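Local atomic coordinates of alanine racemase 1 (Caldanaerobacter subterraneus subsp. tengcongensis MB4, PDB entry 4Y2W), a protein that belongs to the alanine racemase family, pairing an N-terminal TIM-barrel domain with a C-terminal domain rich in beta strands, and assembles from two subunits. Residues Ile132-Gly137 with Ile165-Ala170. The protein carries 1 engineered substitution. Sequence-based numbering, arbitrary orientation.
Sequences IDTGLG and IYSHFA
Two groups hold Ser167 OG: it donates to the backbone carbonyl of Ile132 (OG to O, 2.6 Å) and accepts from the hydroxyl of Thr134 (OG1 to OG, 2.7 Å). The serine hydroxyl stands above the carbonyl plane of Ile132, 36° out of it, brought there by a chi1 of -168° that sets OG anti to the backbone N. Gln183 of helix 177-195 bonds to Thr134 OG1 and to Ala170 N. Just past strand 126-131, Ile132 N donates to Tyr166 O at 2.7 Å, in line with the parallel barrel sheet, and beside it CG1 of Ile132 packs on CG1 of Ile165 at 3.8 Å. Farther along, the two branches of Leu136 divide their work: CD1 lies against Ala170, whereas CD2 approaches His168 CD2 obliquely at 3.8 Å. In the loop holding this leucine, Asp133 OD1 accepts from Gly135 N, an Asx turn, and also from Gly137 N through its syn lone pair. His168 lines the pocket of the bound alanine, and Leu136 also packs on Tyr268 of the second subunit. The serine hydroxyl thus bonds the loop after strand 126-131 to the chain following Tyr166, and the buried hydroxyls of Ser167 and Thr134 are satisfied by each other, by Ile132 O and by Gln183, beside a ligand pocket at the subunit interface.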
ATOM      1  N   ILE A 132      -0.863  21.994  20.220  1.00 46.68           N
ATOM      2  CA  ILE A 132      -1.921  22.214  21.162  1.00 47.65           C
ATOM      3  C   ILE A 132      -3.168  21.445  20.779  1.00 47.91           C
ATOM      4  O   ILE A 132      -3.599  21.474  19.655  1.00 47.66           O
ATOM      5  CB  ILE A 132      -2.241  23.710  21.259  1.00 48.16           C
ATOM      6  CG1 ILE A 132      -0.963  24.499  21.424  1.00 48.70           C
ATOM      7  CG2 ILE A 132      -3.145  23.988  22.430  1.00 48.38           C
ATOM      8  CD1 ILE A 132      -0.262  24.247  22.732  1.00 48.90           C
ATOM      9  N   ASP A 133      -3.754  20.764  21.740  1.00 48.22           N
ATOM     10  CA  ASP A 133      -4.984  20.023  21.495  1.00 48.59           C
ATOM     11  C   ASP A 133      -6.184  20.894  21.865  1.00 50.08           C
ATOM     12  O   ASP A 133      -6.514  21.049  23.041  1.00 51.51           O
ATOM     13  CB  ASP A 133      -4.980  18.729  22.307  1.00 48.67           C
ATOM     14  CG  ASP A 133      -6.003  17.729  21.819  1.00 48.91           C
ATOM     15  OD1 ASP A 133      -7.079  18.152  21.335  1.00 47.39           O
ATOM     16  OD2 ASP A 133      -5.726  16.512  21.924  1.00 48.98           O
ATOM     17  N   THR A 134      -6.833  21.461  20.852  1.00 50.81           N
ATOM     18  CA  THR A 134      -7.946  22.382  21.060  1.00 50.38           C
ATOM     19  C   THR A 134      -9.317  21.718  20.919  1.00 51.34           C
ATOM     20  O   THR A 134     -10.335  22.405  20.978  1.00 53.40           O
ATOM     21  CB  THR A 134      -7.870  23.568  20.076  1.00 50.99           C
ATOM     22  OG1 THR A 134      -7.746  23.079  18.736  1.00 51.11           O
ATOM     23  CG2 THR A 134      -6.677  24.452  20.394  1.00 51.32           C
ATOM     24  N   GLY A 135      -9.351  20.396  20.754  1.00 52.88           N
ATOM     25  CA  GLY A 135     -10.622  19.676  20.572  1.00 53.39           C
ATOM     26  C   GLY A 135     -10.532  18.298  19.928  1.00 53.33           C
ATOM     27  O   GLY A 135     -11.342  17.415  20.231  1.00 53.53           O
ATOM     28  N   LEU A 136      -9.553  18.119  19.040  1.00 51.63           N
ATOM     29  CA  LEU A 136      -9.379  16.877  18.280  1.00 51.03           C
ATOM     30  C   LEU A 136      -9.073  15.639  19.144  1.00 51.37           C
ATOM     31  O   LEU A 136      -9.363  14.509  18.739  1.00 51.64           O
ATOM     32  CB  LEU A 136      -8.276  17.074  17.231  1.00 51.48           C
ATOM     33  CG  LEU A 136      -7.948  15.935  16.259  1.00 51.40           C
ATOM     34  CD1 LEU A 136      -9.123  15.602  15.350  1.00 51.48           C
ATOM     35  CD2 LEU A 136      -6.727  16.304  15.429  1.00 50.94           C
ATOM     36  N   GLY A 137      -8.490  15.849  20.324  1.00 50.60           N
ATOM     37  CA  GLY A 137      -8.202  14.756  21.259  1.00 49.44           C
ATOM     38  C   GLY A 137      -7.122  13.787  20.798  1.00 48.92           C
ATOM     39  O   GLY A 137      -7.050  12.660  21.287  1.00 47.88           O
ATOM     40  N   ILE A 165       4.053  27.134  16.959  1.00 51.92           N
ATOM     41  CA  ILE A 165       3.033  26.579  17.840  1.00 51.62           C
ATOM     42  C   ILE A 165       1.784  26.352  16.996  1.00 51.21           C
ATOM     43  O   ILE A 165       1.388  27.231  16.229  1.00 51.72           O
ATOM     44  CB  ILE A 165       2.738  27.501  19.049  1.00 51.26           C
ATOM     45  CG1 ILE A 165       1.642  26.896  19.933  1.00 51.55           C
ATOM     46  CG2 ILE A 165       2.339  28.898  18.595  1.00 51.58           C
ATOM     47  CD1 ILE A 165       1.582  27.480  21.328  1.00 51.18           C
ATOM     48  N   TYR A 166       1.177  25.174  17.113  1.00 50.68           N
ATOM     49  CA  TYR A 166       0.050  24.840  16.250  1.00 49.52           C
ATOM     50  C   TYR A 166      -0.966  23.895  16.859  1.00 48.26           C
ATOM     51  O   TYR A 166      -0.725  23.280  17.900  1.00 47.26           O
ATOM     52  CB  TYR A 166       0.552  24.280  14.916  1.00 50.03           C
ATOM     53  CG  TYR A 166       1.159  22.893  14.968  1.00 50.33           C
ATOM     54  CD1 TYR A 166       2.422  22.682  15.506  1.00 50.54           C
ATOM     55  CD2 TYR A 166       0.474  21.793  14.455  1.00 50.81           C
ATOM     56  CE1 TYR A 166       2.982  21.414  15.542  1.00 51.09           C
ATOM     57  CE2 TYR A 166       1.022  20.523  14.487  1.00 50.47           C
ATOM     58  CZ  TYR A 166       2.278  20.338  15.030  1.00 50.90           C
ATOM     59  OH  TYR A 166       2.821  19.074  15.062  1.00 49.99           O
ATOM     60  N   SER A 167      -2.111  23.822  16.188  1.00 47.97           N
ATOM     61  CA  SER A 167      -3.207  22.934  16.554  1.00 48.03           C
ATOM     62  C   SER A 167      -3.849  22.405  15.267  1.00 48.53           C
ATOM     63  O   SER A 167      -3.346  22.659  14.170  1.00 46.49           O
ATOM     64  CB  SER A 167      -4.232  23.681  17.413  1.00 47.86           C
ATOM     65  OG  SER A 167      -5.155  22.786  18.008  1.00 47.58           O
ATOM     66  N   HIS A 168      -4.956  21.677  15.408  1.00 50.63           N
ATOM     67  CA  HIS A 168      -5.608  21.011  14.278  1.00 51.46           C
ATOM     68  C   HIS A 168      -7.125  20.988  14.478  1.00 49.97           C
ATOM     69  O   HIS A 168      -7.603  20.636  15.560  1.00 49.66           O
ATOM     70  CB  HIS A 168      -5.070  19.579  14.156  1.00 53.13           C
ATOM     71  CG  HIS A 168      -5.237  18.975  12.795  1.00 55.29           C
ATOM     72  ND1 HIS A 168      -4.249  19.022  11.835  1.00 56.68           N
ATOM     73  CD2 HIS A 168      -6.267  18.294  12.240  1.00 56.34           C
ATOM     74  CE1 HIS A 168      -4.667  18.408  10.742  1.00 56.99           C
ATOM     75  NE2 HIS A 168      -5.890  17.956  10.962  1.00 56.95           N
ATOM     76  N   PHE A 169      -7.873  21.365  13.439  1.00 48.70           N
ATOM     77  CA  PHE A 169      -9.337  21.393  13.509  1.00 48.55           C
ATOM     78  C   PHE A 169      -9.917  19.982  13.446  1.00 48.77           C
ATOM     79  O   PHE A 169      -9.497  19.176  12.616  1.00 48.36           O
ATOM     80  CB  PHE A 169      -9.934  22.237  12.372  1.00 47.99           C
ATOM     81  CG  PHE A 169      -9.710  23.717  12.522  1.00 48.22           C
ATOM     82  CD1 PHE A 169     -10.187  24.398  13.637  1.00 48.30           C
ATOM     83  CD2 PHE A 169      -9.045  24.437  11.539  1.00 47.89           C
ATOM     84  CE1 PHE A 169      -9.989  25.761  13.775  1.00 47.62           C
ATOM     85  CE2 PHE A 169      -8.846  25.802  11.671  1.00 47.70           C
ATOM     86  CZ  PHE A 169      -9.319  26.464  12.790  1.00 47.73           C
ATOM     87  N   ALA A 170     -10.895  19.704  14.308  1.00 48.48           N
ATOM     88  CA  ALA A 170     -11.520  18.382  14.386  1.00 48.77           C
ATOM     89  C   ALA A 170     -12.639  18.173  13.368  1.00 48.94           C
ATOM     90  O   ALA A 170     -12.859  17.048  12.923  1.00 49.58           O
ATOM     91  CB  ALA A 170     -12.050  18.133  15.789  1.00 49.22           C
TER